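Local coordinates for phenolic acid decarboxylase (Sedimentibacter hydroxybenzoicus, PDB 7AE5), which catalyses the reversible, oxygen-sensitive decarboxylation of 4-hydroxybenzoate and 3,4-dihydroxybenzoate to phenol and catechol, as a UbiD-family enzyme using prenylated FMN and manganese, at residues L93-D98 and V327-K331; M321-S326 and V343-H349; T336-V340 and Y364-V368; K383-D389 and M438-T444. All blocks are in the same frame, centred on the assembly; numbering follows the deposited sequence.

In the fold
Contacts 1 and 2 share helix 323-336: contact 1 sets one part of it against the end of helix 86-96, contact 2 sets its first turn on strand 340-347. Their centres are about 12 Å apart, and Leu93 CD1 packs on Leu323 CB at 3.6 Å. Contact 3 takes up the turn leading from that helix into that strand, and contact 4 pairs two inner strands of the same five-stranded sheet. Contacts 3 and 4, centres about 12 Å apart, meet where Ala365 CB lies 3.1 Å from Asp441 OD1. Contact 2 comes nearest the catalytic region, the Met321 side chain about 9 Å from that of Glu278, the predicted proton donor. A rubidium ion is bound in contact 4.

Contact 1 (L93-D98 and V327-K331); sequences LNRRWD and VPLYK
Residues 93-98, at the end region of helix 86-96, lie against helix 323-336, with the CA atoms of Asn94 and Val327 5.7 Å apart. Val327 points at the neighbouring segment and lays CG1 over one face of the Trp97 indole, 3.8 Å from the centroid of its five-membered ring and 26° off the ring normal, a CH-pi contact. Trp97 carries its ring beneath this methyl and brings CZ2 to 3.8 Å from Pro328 CG; its NE1 is hydrogen-bonded to Gly222 O. Lys331 comes in from the opposite direction to Asn94. Its chain runs extended to CE, which lies 3.6 Å from Trp97 CB, and bends at the end (chi4 -54°). NZ thereby reaches Asn94 OD1 at 2.8 Å, from above the amide plane and 45° out of it, with a weak second bond to Asn94 O and a long salt bridge to Asp98 OD2. The amide of Asn94 stands nearly perpendicular to the Tyr330 ring, Asn94 ND2 lying 3.4 Å from Tyr330 CE2. A methionine in place of Lys331 would probably leave Asn94 OD1 and the Asp98 carboxylate without their shared cationic partner. This is helix-to-helix packing, an apolar centre closed by a lysine at its partly exposed margin, joining helix 86-96 to a helix of the UbiD C-terminal domain.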
loop_
_atom_site.group_PDB
_atom_site.type_symbol
_atom_site.label_atom_id
_atom_site.label_comp_id
_atom_site.label_asym_id
_atom_site.label_seq_id
_atom_site.Cartn_x
_atom_site.Cartn_y
_atom_site.Cartn_z
ATOM N N LEU C 93 -35.331 -21.135 -5.801
ATOM C CA LEU C 93 -34.398 -21.933 -6.594
ATOM C C LEU C 93 -33.522 -22.807 -5.710
ATOM O O LEU C 93 -33.262 -23.972 -6.037
ATOM C CB LEU C 93 -33.540 -21.017 -7.467
ATOM C CG LEU C 93 -34.028 -20.850 -8.901
ATOM C CD1 LEU C 93 -32.961 -20.208 -9.758
ATOM C CD2 LEU C 93 -34.330 -22.240 -9.433
ATOM N N ASN C 94 -33.053 -22.264 -4.585
ATOM C CA ASN C 94 -32.212 -23.043 -3.684
ATOM C C ASN C 94 -32.995 -24.187 -3.050
ATOM O O ASN C 94 -32.445 -25.273 -2.827
ATOM C CB ASN C 94 -31.618 -22.136 -2.609
ATOM C CG ASN C 94 -30.777 -22.897 -1.607
ATOM O OD1 ASN C 94 -29.761 -23.494 -1.959
ATOM N ND2 ASN C 94 -31.200 -22.882 -0.348
ATOM N N ARG C 95 -34.276 -23.963 -2.756
ATOM C CA ARG C 95 -35.091 -25.012 -2.152
ATOM C C ARG C 95 -35.321 -26.166 -3.123
ATOM O O ARG C 95 -35.336 -27.333 -2.715
ATOM C CB ARG C 95 -36.424 -24.428 -1.681
ATOM C CG ARG C 95 -37.319 -25.415 -0.950
ATOM C CD ARG C 95 -38.718 -24.849 -0.750
ATOM N NE ARG C 95 -39.429 -24.700 -2.013
ATOM C CZ ARG C 95 -40.028 -25.691 -2.659
ATOM N NH1 ARG C 95 -40.027 -26.926 -2.183
ATOM N NH2 ARG C 95 -40.642 -25.439 -3.811
ATOM N N ARG C 96 -35.491 -25.863 -4.411
ATOM C CA ARG C 96 -35.750 -26.887 -5.416
ATOM C C ARG C 96 -34.481 -27.545 -5.945
ATOM O O ARG C 96 -34.582 -28.563 -6.639
ATOM C CB ARG C 96 -36.518 -26.284 -6.597
ATOM C CG ARG C 96 -37.783 -25.524 -6.224
ATOM C CD ARG C 96 -38.637 -25.237 -7.454
ATOM N NE ARG C 96 -39.753 -24.346 -7.154
ATOM C CZ ARG C 96 -40.425 -23.651 -8.062
ATOM N NH1 ARG C 96 -40.121 -23.718 -9.349
ATOM N NH2 ARG C 96 -41.424 -22.866 -7.671
ATOM N N TRP C 97 -33.304 -27.002 -5.620
ATOM C CA TRP C 97 -32.084 -27.347 -6.346
ATOM C C TRP C 97 -31.747 -28.831 -6.247
ATOM O O TRP C 97 -31.330 -29.443 -7.238
ATOM C CB TRP C 97 -30.914 -26.507 -5.831
ATOM C CG TRP C 97 -29.770 -26.411 -6.802
ATOM C CD1 TRP C 97 -28.618 -27.140 -6.781
ATOM C CD2 TRP C 97 -29.669 -25.539 -7.937
ATOM N NE1 TRP C 97 -27.806 -26.778 -7.827
ATOM C CE2 TRP C 97 -28.427 -25.797 -8.553
ATOM C CE3 TRP C 97 -30.506 -24.565 -8.492
ATOM C CZ2 TRP C 97 -28.003 -25.120 -9.693
ATOM C CZ3 TRP C 97 -30.083 -23.895 -9.624
ATOM C CH2 TRP C 97 -28.842 -24.175 -10.212
ATOM N N ASP C 98 -31.909 -29.427 -5.068
ATOM C CA ASP C 98 -31.395 -30.765 -4.807
ATOM C C ASP C 98 -32.478 -31.838 -4.785
ATOM O O ASP C 98 -32.198 -32.974 -4.390
ATOM C CB ASP C 98 -30.620 -30.779 -3.486
ATOM C CG ASP C 98 -29.210 -30.237 -3.632
ATOM O OD1 ASP C 98 -28.691 -30.222 -4.769
ATOM O OD2 ASP C 98 -28.616 -29.830 -2.610
ATOM N N VAL C 327 -26.773 -20.038 -6.670
ATOM C CA VAL C 327 -27.225 -21.113 -5.782
ATOM C C VAL C 327 -26.117 -22.121 -5.484
ATOM O O VAL C 327 -25.947 -22.485 -4.308
ATOM C CB VAL C 327 -28.493 -21.771 -6.345
ATOM C CG1 VAL C 327 -28.815 -23.048 -5.583
ATOM C CG2 VAL C 327 -29.665 -20.803 -6.272
ATOM N N PRO C 328 -25.347 -22.615 -6.466
ATOM C CA PRO C 328 -24.253 -23.536 -6.111
ATOM C C PRO C 328 -23.219 -22.918 -5.189
ATOM O O PRO C 328 -22.786 -23.574 -4.234
ATOM C CB PRO C 328 -23.652 -23.910 -7.474
ATOM C CG PRO C 328 -24.758 -23.695 -8.437
ATOM C CD PRO C 328 -25.489 -22.493 -7.927
ATOM N N LEU C 329 -22.815 -21.668 -5.438
ATOM C CA LEU C 329 -21.847 -21.021 -4.557
ATOM C C LEU C 329 -22.405 -20.861 -3.150
ATOM O O LEU C 329 -21.683 -21.037 -2.162
ATOM C CB LEU C 329 -21.437 -19.663 -5.127
ATOM C CG LEU C 329 -20.567 -19.683 -6.384
ATOM C CD1 LEU C 329 -20.419 -18.282 -6.956
ATOM C CD2 LEU C 329 -19.206 -20.285 -6.076
ATOM N N TYR C 330 -23.694 -20.526 -3.041
ATOM C CA TYR C 330 -24.322 -20.415 -1.728
ATOM C C TYR C 330 -24.277 -21.743 -0.983
ATOM O O TYR C 330 -24.019 -21.777 0.225
ATOM C CB TYR C 330 -25.764 -19.927 -1.883
ATOM C CG TYR C 330 -26.618 -20.104 -0.649
ATOM C CD1 TYR C 330 -26.518 -19.226 0.423
ATOM C CD2 TYR C 330 -27.532 -21.146 -0.558
ATOM C CE1 TYR C 330 -27.300 -19.385 1.553
ATOM C CE2 TYR C 330 -28.318 -21.315 0.567
ATOM C CZ TYR C 330 -28.198 -20.431 1.618
ATOM O OH TYR C 330 -28.979 -20.596 2.740
ATOM N N LYS C 331 -24.517 -22.850 -1.690
ATOM C CA LYS C 331 -24.503 -24.156 -1.040
ATOM C C LYS C 331 -23.096 -24.549 -0.604
ATOM O O LYS C 331 -22.923 -25.178 0.446
ATOM C CB LYS C 331 -25.092 -25.214 -1.972
ATOM C CG LYS C 331 -26.605 -25.153 -2.111
ATOM C CD LYS C 331 -27.121 -26.315 -2.943
ATOM C CE LYS C 331 -28.633 -26.277 -3.084
ATOM N NZ LYS C 331 -29.324 -26.206 -1.766
#

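Contact 2 (M321-S326 and V343-H349); sequences MALNTS and VNAMYTH
Met321 turns its chain at the thioether (chi3 57°), which folds CE over one face of the His349 imidazole, while Ser326 holds OG beside its own backbone N (chi1 -45°) and facing strand 340-347. Met321 CE sits 3.7 Å from the ring centroid, 24° off the normal, a CH-pi contact displaced toward CG. The ring is approached from a second direction by Thr325, whose OG1 lies at the edge near its plane, 3.6 Å from His349 CD2; that hydroxyl donates to Met321 O. Ser326 OG works both ways: it gives its proton to Ala322 O at 2.8 Å and accepts from Ala345 N at 3.0 Å. A buried strand N-H is thus satisfied by the first turn of the helix. The connection is part of a helix-to-strand unit of the UbiD C-terminal domain, in which helix 323-336 reverses into strand 340-347 and packs against it. Replacing Ser326 by valine would probably leave the amide of Ala345 without its acceptor and crowd the strand backbone, since Ser326 CB already lies 3.2 Å from Val343 O. Farther along, Met346 runs beside Leu323, with SD 3.7 Å from Leu323 CD2, and its CG rests on Ala322 CB. Trp71 of helix 71-77 packs on all three of these side chains, and Phe279, His377 and Tyr381 surround the His349 ring.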
loop_
_atom_site.group_PDB
_atom_site.type_symbol
_atom_site.label_atom_id
_atom_site.label_comp_id
_atom_site.label_asym_id
_atom_site.label_seq_id
_atom_site.Cartn_x
_atom_site.Cartn_y
_atom_site.Cartn_z
ATOM N N MET C 321 -27.828 -16.680 -16.526
ATOM C CA MET C 321 -26.654 -17.045 -15.743
ATOM C C MET C 321 -26.673 -16.446 -14.343
ATOM O O MET C 321 -25.654 -16.507 -13.644
ATOM C CB MET C 321 -25.371 -16.612 -16.461
ATOM C CG MET C 321 -25.258 -17.095 -17.898
ATOM S SD MET C 321 -24.072 -16.123 -18.844
ATOM C CE MET C 321 -22.601 -16.323 -17.847
ATOM N N ALA C 322 -27.799 -15.880 -13.911
ATOM C CA ALA C 322 -27.819 -15.098 -12.675
ATOM C C ALA C 322 -27.882 -15.993 -11.440
ATOM O O ALA C 322 -26.900 -16.125 -10.702
ATOM C CB ALA C 322 -28.993 -14.114 -12.702
ATOM N N LEU C 323 -29.039 -16.614 -11.200
ATOM C CA LEU C 323 -29.245 -17.370 -9.971
ATOM C C LEU C 323 -28.724 -18.798 -10.051
ATOM O O LEU C 323 -28.417 -19.389 -9.009
ATOM C CB LEU C 323 -30.732 -17.380 -9.610
ATOM C CG LEU C 323 -31.347 -16.011 -9.313
ATOM C CD1 LEU C 323 -32.719 -16.159 -8.677
ATOM C CD2 LEU C 323 -30.426 -15.194 -8.418
ATOM N N ASN C 324 -28.622 -19.371 -11.253
ATOM C CA ASN C 324 -28.031 -20.697 -11.387
ATOM C C ASN C 324 -26.530 -20.676 -11.139
ATOM O O ASN C 324 -25.931 -21.737 -10.935
ATOM C CB ASN C 324 -28.328 -21.278 -12.770
ATOM C CG ASN C 324 -28.180 -20.255 -13.878
ATOM O OD1 ASN C 324 -28.359 -19.056 -13.661
ATOM N ND2 ASN C 324 -27.857 -20.725 -15.078
ATOM N N THR C 325 -25.910 -19.496 -11.166
ATOM C CA THR C 325 -24.535 -19.361 -10.702
ATOM C C THR C 325 -24.486 -19.179 -9.191
ATOM O O THR C 325 -23.579 -19.693 -8.527
ATOM C CB THR C 325 -23.858 -18.177 -11.401
ATOM O OG1 THR C 325 -23.900 -18.365 -12.821
ATOM C CG2 THR C 325 -22.408 -18.037 -10.952
ATOM N N SER C 326 -25.475 -18.477 -8.631
ATOM C CA SER C 326 -25.421 -18.072 -7.231
ATOM C C SER C 326 -25.804 -19.203 -6.283
ATOM O O SER C 326 -25.234 -19.315 -5.193
ATOM C CB SER C 326 -26.332 -16.865 -7.006
ATOM O OG SER C 326 -26.159 -15.898 -8.025
ATOM N N VAL C 343 -26.138 -15.535 -1.395
ATOM C CA VAL C 343 -25.031 -15.201 -2.285
ATOM C C VAL C 343 -25.618 -14.650 -3.577
ATOM O O VAL C 343 -26.436 -15.312 -4.227
ATOM C CB VAL C 343 -24.132 -16.415 -2.569
ATOM C CG1 VAL C 343 -23.078 -16.060 -3.610
ATOM C CG2 VAL C 343 -23.474 -16.896 -1.285
ATOM N N ASN C 344 -25.205 -13.437 -3.940
ATOM C CA ASN C 344 -25.587 -12.796 -5.196
ATOM C C ASN C 344 -24.345 -12.792 -6.084
ATOM O O ASN C 344 -23.483 -11.917 -5.958
ATOM C CB ASN C 344 -26.124 -11.387 -4.943
ATOM C CG ASN C 344 -26.318 -10.581 -6.221
ATOM O OD1 ASN C 344 -26.184 -11.096 -7.331
ATOM N ND2 ASN C 344 -26.652 -9.304 -6.064
ATOM N N ALA C 345 -24.260 -13.772 -6.982
ATOM C CA ALA C 345 -23.138 -13.914 -7.905
ATOM C C ALA C 345 -23.587 -13.731 -9.352
ATOM O O ALA C 345 -23.163 -14.462 -10.250
ATOM C CB ALA C 345 -22.461 -15.271 -7.724
ATOM N N MET C 346 -24.441 -12.739 -9.593
ATOM C CA MET C 346 -25.141 -12.584 -10.864
ATOM C C MET C 346 -24.400 -11.735 -11.889
ATOM O O MET C 346 -24.934 -11.513 -12.981
ATOM C CB MET C 346 -26.520 -11.958 -10.626
ATOM C CG MET C 346 -27.422 -12.709 -9.668
ATOM S SD MET C 346 -29.055 -11.944 -9.571
ATOM C CE MET C 346 -28.659 -10.228 -9.915
ATOM N N TYR C 347 -23.202 -11.254 -11.585
ATOM C CA TYR C 347 -22.589 -10.178 -12.358
ATOM C C TYR C 347 -21.384 -10.703 -13.129
ATOM O O TYR C 347 -20.337 -10.992 -12.540
ATOM C CB TYR C 347 -22.224 -9.026 -11.429
ATOM C CG TYR C 347 -23.425 -8.579 -10.629
ATOM C CD1 TYR C 347 -24.565 -8.108 -11.267
ATOM C CD2 TYR C 347 -23.437 -8.657 -9.244
ATOM C CE1 TYR C 347 -25.676 -7.713 -10.548
ATOM C CE2 TYR C 347 -24.543 -8.262 -8.517
ATOM C CZ TYR C 347 -25.659 -7.791 -9.173
ATOM O OH TYR C 347 -26.762 -7.401 -8.452
ATOM N N THR C 348 -21.548 -10.813 -14.447
ATOM C CA THR C 348 -20.516 -11.300 -15.361
ATOM C C THR C 348 -20.006 -12.673 -14.924
ATOM O O THR C 348 -18.822 -12.874 -14.643
ATOM C CB THR C 348 -19.371 -10.291 -15.481
ATOM O OG1 THR C 348 -19.906 -8.962 -15.448
ATOM C CG2 THR C 348 -18.627 -10.493 -16.794
ATOM N N HIS C 349 -20.941 -13.622 -14.870
ATOM C CA HIS C 349 -20.663 -15.001 -14.466
ATOM C C HIS C 349 -19.916 -15.060 -13.137
ATOM O O HIS C 349 -18.956 -15.812 -12.972
ATOM C CB HIS C 349 -19.891 -15.754 -15.549
ATOM C CG HIS C 349 -20.185 -17.221 -15.583
ATOM N ND1 HIS C 349 -19.660 -18.064 -16.540
ATOM C CD2 HIS C 349 -20.955 -17.995 -14.781
ATOM C CE1 HIS C 349 -20.093 -19.294 -16.324
ATOM N NE2 HIS C 349 -20.879 -19.279 -15.262
#

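Contact 3 (T336-V340 and Y364-V368); sequences TMPEV and YAKGV
A type I beta turn from Met337 to Val340, closed by the bond from Val340 N to Met337 O, lies beside the first turn of helix 364-372, the nearest CA atoms being those of Met337 and Val368 at 7.5 Å. Tyr364 reaches across this separation: a chi1 near -177° swings its ring out from the helix toward the turn. Its hydroxyl OH donates to Glu339 OE2 in a very short hydrogen bond, modelled at 2.4 Å, a length too short to take literally, with carboxylate and ring planes 68° apart. Glu339 bends at chi2 (100°), bringing OE2 to the phenol hydroxyl, while its other oxygen, OE1, forms a salt bridge with Arg360. Partners at both oxygens would limit the carboxylate's rotation, though the length of the phenol bond is uncertain. Met337 runs antiparallel to the Tyr364 side chain, its CB 3.2 Å from the phenol OH. Beyond CG the methionine stays extended, its SD 4.0 Å from Val368 CG2 and its CE 3.4 Å from the carbonyl oxygen of Gly367. On the strand side of the turn, Val340 CG2 meets Val368 CG1 at 3.9 Å. The turn joins helix 323-336 to strand 340-347; strand 352-357 lies alongside, with Ile355 touching both valines and Thr357 touching Val340 and Tyr364, while Met379 of a third subunit packs on Met337 and Tyr364.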
loop_
_atom_site.group_PDB
_atom_site.type_symbol
_atom_site.label_atom_id
_atom_site.label_comp_id
_atom_site.label_asym_id
_atom_site.label_seq_id
_atom_site.Cartn_x
_atom_site.Cartn_y
_atom_site.Cartn_z
ATOM N N THR C 336 -19.972 -25.074 5.318
ATOM C CA THR C 336 -19.045 -24.818 6.409
ATOM C C THR C 336 -19.330 -23.520 7.142
ATOM O O THR C 336 -18.716 -23.268 8.185
ATOM C CB THR C 336 -17.603 -24.793 5.884
ATOM O OG1 THR C 336 -17.540 -24.000 4.691
ATOM C CG2 THR C 336 -17.126 -26.204 5.580
ATOM N N MET C 337 -20.240 -22.695 6.632
ATOM C CA MET C 337 -20.547 -21.392 7.221
ATOM C C MET C 337 -22.052 -21.206 7.217
ATOM O O MET C 337 -22.610 -20.496 6.371
ATOM C CB MET C 337 -19.844 -20.270 6.459
ATOM C CG MET C 337 -18.342 -20.347 6.573
ATOM S SD MET C 337 -17.502 -19.420 5.289
ATOM C CE MET C 337 -15.960 -19.064 6.112
ATOM N N PRO C 338 -22.753 -21.835 8.163
ATOM C CA PRO C 338 -24.216 -21.695 8.216
ATOM C C PRO C 338 -24.684 -20.269 8.459
ATOM O O PRO C 338 -25.885 -20.001 8.323
ATOM C CB PRO C 338 -24.610 -22.624 9.373
ATOM C CG PRO C 338 -23.375 -22.655 10.237
ATOM C CD PRO C 338 -22.250 -22.691 9.250
ATOM N N GLU C 339 -23.780 -19.348 8.798
ATOM C CA GLU C 339 -24.146 -17.953 9.003
ATOM C C GLU C 339 -24.425 -17.222 7.700
ATOM O O GLU C 339 -24.994 -16.126 7.731
ATOM C CB GLU C 339 -23.034 -17.243 9.766
ATOM C CG GLU C 339 -22.885 -17.748 11.180
ATOM C CD GLU C 339 -21.736 -18.725 11.311
ATOM O OE1 GLU C 339 -21.346 -19.039 12.452
ATOM O OE2 GLU C 339 -21.211 -19.170 10.266
ATOM N N VAL C 340 -24.043 -17.797 6.561
ATOM C CA VAL C 340 -24.286 -17.149 5.282
ATOM C C VAL C 340 -25.776 -17.185 4.970
ATOM O O VAL C 340 -26.418 -18.243 5.031
ATOM C CB VAL C 340 -23.463 -17.818 4.175
ATOM C CG1 VAL C 340 -23.920 -17.330 2.811
ATOM C CG2 VAL C 340 -21.985 -17.531 4.381
ATOM N N TYR C 364 -15.135 -11.924 10.716
ATOM C CA TYR C 364 -15.678 -13.119 10.074
ATOM C C TYR C 364 -16.094 -12.859 8.632
ATOM O O TYR C 364 -16.104 -13.786 7.814
ATOM C CB TYR C 364 -16.864 -13.636 10.886
ATOM C CG TYR C 364 -17.498 -14.910 10.381
ATOM C CD1 TYR C 364 -16.853 -16.134 10.514
ATOM C CD2 TYR C 364 -18.760 -14.893 9.800
ATOM C CE1 TYR C 364 -17.441 -17.303 10.064
ATOM C CE2 TYR C 364 -19.356 -16.055 9.349
ATOM C CZ TYR C 364 -18.692 -17.256 9.483
ATOM O OH TYR C 364 -19.285 -18.413 9.034
ATOM N N ALA C 365 -16.441 -11.612 8.299
ATOM C CA ALA C 365 -16.897 -11.306 6.948
ATOM C C ALA C 365 -15.798 -11.516 5.915
ATOM O O ALA C 365 -16.085 -11.910 4.779
ATOM C CB ALA C 365 -17.416 -9.873 6.881
ATOM N N LYS C 366 -14.542 -11.253 6.278
ATOM C CA LYS C 366 -13.452 -11.532 5.352
ATOM C C LYS C 366 -13.167 -13.025 5.270
ATOM O O LYS C 366 -12.723 -13.515 4.225
ATOM C CB LYS C 366 -12.199 -10.761 5.763
ATOM C CG LYS C 366 -12.381 -9.256 5.701
ATOM C CD LYS C 366 -11.079 -8.531 5.429
ATOM C CE LYS C 366 -11.332 -7.044 5.214
ATOM N NZ LYS C 366 -10.098 -6.220 5.374
ATOM N N GLY C 367 -13.420 -13.762 6.351
ATOM C CA GLY C 367 -13.314 -15.207 6.277
ATOM C C GLY C 367 -14.304 -15.802 5.295
ATOM O O GLY C 367 -13.973 -16.726 4.547
ATOM N N VAL C 368 -15.529 -15.273 5.279
ATOM C CA VAL C 368 -16.530 -15.730 4.318
ATOM C C VAL C 368 -16.058 -15.462 2.895
ATOM O O VAL C 368 -16.236 -16.295 1.998
ATOM C CB VAL C 368 -17.887 -15.059 4.602
ATOM C CG1 VAL C 368 -18.857 -15.310 3.460
ATOM C CG2 VAL C 368 -18.460 -15.563 5.914
#

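Contact 4 (K383-D389 and M438-T444); sequences KIVIVVD and MIIDATT. With RB (rubidium ion), chain Q.
Met438, on strand 434-441, projects from the face of the sheet shared with Ile384: its CB lies 3.9 Å from Lys383 O, CG stands opposite the backbone N (chi1 -163°), and a near-eclipsed turn about CG-SD (chi3 5°) swings CE to 3.6 Å from Ile384 CG1, with Ile384 CD1 close by. The two side chains run alongside each other, as Ile386 and Ile440 do on the same face. Beneath them the strands run parallel, 12° apart, tied by four backbone hydrogen bonds from Met438 N to Lys383 O through Val387 N to Ile440 O. Farther along, Asp389 OD2 accepts from Thr444 OG1 at 2.9 Å and, through its syn lone pair, from Thr444 N at 3.2 Å. A water donating to Asp389 OD2 and Ala442 O bridges the segments. Thr443 N bonds to Asp441 OD1, an Asx turn, and the carbonyl oxygens of Asp441 and Thr443 each bind the rubidium ion at 2.5 Å, with a water, Asp413 OD1 and the carbonyl oxygen of Arg407 among the other ligands. The pairing is that of adjacent parallel strands inside the mixed sheet of the UbiD C-terminal domain, joined through helix 397-407 and the edge strand 414-421, with a metal site at the carboxyl end.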
loop_
_atom_site.group_PDB
_atom_site.type_symbol
_atom_site.label_atom_id
_atom_site.label_comp_id
_atom_site.label_asym_id
_atom_site.label_seq_id
_atom_site.Cartn_x
_atom_site.Cartn_y
_atom_site.Cartn_z
ATOM N N LYS C 383 -13.718 -11.608 -8.711
ATOM C CA LYS C 383 -12.731 -10.552 -8.519
ATOM C C LYS C 383 -13.151 -9.529 -7.472
ATOM O O LYS C 383 -12.313 -9.075 -6.686
ATOM C CB LYS C 383 -12.453 -9.840 -9.846
ATOM C CG LYS C 383 -11.414 -8.738 -9.751
ATOM C CD LYS C 383 -11.136 -8.116 -11.108
ATOM C CE LYS C 383 -12.380 -7.455 -11.679
ATOM N NZ LYS C 383 -12.147 -6.899 -13.041
ATOM N N ILE C 384 -14.428 -9.160 -7.433
ATOM C CA ILE C 384 -14.935 -8.167 -6.495
ATOM C C ILE C 384 -15.947 -8.850 -5.589
ATOM O O ILE C 384 -16.993 -9.317 -6.059
ATOM C CB ILE C 384 -15.561 -6.965 -7.218
ATOM C CG1 ILE C 384 -14.525 -6.315 -8.137
ATOM C CG2 ILE C 384 -16.092 -5.958 -6.208
ATOM C CD1 ILE C 384 -15.075 -5.204 -8.999
ATOM N N VAL C 385 -15.639 -8.908 -4.297
ATOM C CA VAL C 385 -16.455 -9.615 -3.316
ATOM C C VAL C 385 -16.869 -8.627 -2.236
ATOM O O VAL C 385 -16.016 -8.099 -1.510
ATOM C CB VAL C 385 -15.703 -10.808 -2.705
ATOM C CG1 VAL C 385 -16.593 -11.547 -1.717
ATOM C CG2 VAL C 385 -15.215 -11.742 -3.800
ATOM N N ILE C 386 -18.172 -8.386 -2.126
ATOM C CA ILE C 386 -18.744 -7.501 -1.118
ATOM C C ILE C 386 -19.519 -8.353 -0.126
ATOM O O ILE C 386 -20.351 -9.177 -0.525
ATOM C CB ILE C 386 -19.655 -6.436 -1.753
ATOM C CG1 ILE C 386 -18.911 -5.677 -2.853
ATOM C CG2 ILE C 386 -20.180 -5.480 -0.692
ATOM C CD1 ILE C 386 -19.818 -4.902 -3.777
ATOM N N VAL C 387 -19.249 -8.160 1.162
ATOM C CA VAL C 387 -19.933 -8.879 2.230
ATOM C C VAL C 387 -20.779 -7.887 3.013
ATOM O O VAL C 387 -20.278 -6.849 3.460
ATOM C CB VAL C 387 -18.943 -9.607 3.154
ATOM C CG1 VAL C 387 -19.696 -10.509 4.115
ATOM C CG2 VAL C 387 -17.947 -10.412 2.334
ATOM N N VAL C 388 -22.061 -8.207 3.178
ATOM C CA VAL C 388 -23.005 -7.357 3.887
ATOM C C VAL C 388 -23.632 -8.164 5.021
ATOM O O VAL C 388 -23.488 -9.385 5.102
ATOM C CB VAL C 388 -24.090 -6.787 2.953
ATOM C CG1 VAL C 388 -23.453 -5.971 1.833
ATOM C CG2 VAL C 388 -24.934 -7.915 2.380
ATOM N N ASP C 389 -24.341 -7.458 5.900
ATOM C CA ASP C 389 -24.920 -8.093 7.073
ATOM C C ASP C 389 -26.129 -8.945 6.693
ATOM O O ASP C 389 -26.602 -8.944 5.553
ATOM C CB ASP C 389 -25.321 -7.048 8.114
ATOM C CG ASP C 389 -24.126 -6.380 8.762
ATOM O OD1 ASP C 389 -23.245 -7.108 9.268
ATOM O OD2 ASP C 389 -24.075 -5.131 8.775
ATOM N N MET C 438 -10.358 -8.017 -4.914
ATOM C CA MET C 438 -10.816 -6.936 -4.050
ATOM C C MET C 438 -11.911 -7.464 -3.138
ATOM O O MET C 438 -12.978 -7.869 -3.611
ATOM C CB MET C 438 -11.322 -5.740 -4.861
ATOM C CG MET C 438 -11.427 -4.466 -4.036
ATOM S SD MET C 438 -12.167 -3.051 -4.876
ATOM C CE MET C 438 -12.677 -3.776 -6.427
ATOM N N ILE C 439 -11.640 -7.465 -1.836
ATOM C CA ILE C 439 -12.606 -7.854 -0.817
ATOM C C ILE C 439 -13.063 -6.594 -0.098
ATOM O O ILE C 439 -12.234 -5.794 0.350
ATOM C CB ILE C 439 -12.003 -8.862 0.178
ATOM C CG1 ILE C 439 -11.508 -10.111 -0.549
ATOM C CG2 ILE C 439 -13.017 -9.228 1.248
ATOM C CD1 ILE C 439 -10.758 -11.065 0.355
ATOM N N ILE C 440 -14.376 -6.418 0.013
ATOM C CA ILE C 440 -14.963 -5.253 0.665
ATOM C C ILE C 440 -15.831 -5.747 1.813
ATOM O O ILE C 440 -16.816 -6.462 1.591
ATOM C CB ILE C 440 -15.783 -4.398 -0.314
ATOM C CG1 ILE C 440 -14.907 -3.935 -1.478
ATOM C CG2 ILE C 440 -16.382 -3.196 0.396
ATOM C CD1 ILE C 440 -15.663 -3.171 -2.535
ATOM N N ASP C 441 -15.469 -5.365 3.038
ATOM C CA ASP C 441 -16.194 -5.790 4.234
ATOM C C ASP C 441 -17.180 -4.691 4.633
ATOM O O ASP C 441 -16.925 -3.864 5.516
ATOM C CB ASP C 441 -15.216 -6.127 5.360
ATOM C CG ASP C 441 -15.915 -6.415 6.677
ATOM O OD1 ASP C 441 -17.106 -6.791 6.647
ATOM O OD2 ASP C 441 -15.272 -6.278 7.740
ATOM N N ALA C 442 -18.345 -4.713 3.974
ATOM C CA ALA C 442 -19.440 -3.788 4.249
ATOM C C ALA C 442 -20.301 -4.232 5.424
ATOM O O ALA C 442 -21.504 -3.941 5.449
ATOM C CB ALA C 442 -20.305 -3.605 3.000
ATOM N N THR C 443 -19.723 -4.932 6.395
ATOM C CA THR C 443 -20.474 -5.374 7.558
ATOM C C THR C 443 -20.168 -4.511 8.777
ATOM O O THR C 443 -19.133 -3.824 8.856
ATOM C CB THR C 443 -20.187 -6.844 7.883
ATOM O OG1 THR C 443 -18.846 -6.982 8.369
ATOM C CG2 THR C 443 -20.383 -7.711 6.650
ATOM N N THR C 444 -21.117 -4.558 9.719
ATOM C CA THR C 444 -21.013 -3.866 10.997
ATOM C C THR C 444 -20.029 -4.596 11.902
ATOM O O THR C 444 -20.117 -5.822 12.039
ATOM C CB THR C 444 -22.387 -3.809 11.671
ATOM O OG1 THR C 444 -23.346 -3.228 10.778
ATOM C CG2 THR C 444 -22.328 -3.000 12.953
HETATM RB RB RB Q . -17.045 -3.038 7.822
HETATM O O HOH W 1 -24.227 -4.616 5.953
HETATM O O HOH W 2 -22.394 -7.520 12.006
HETATM O O HOH W 3 -16.147 -4.616 9.471
#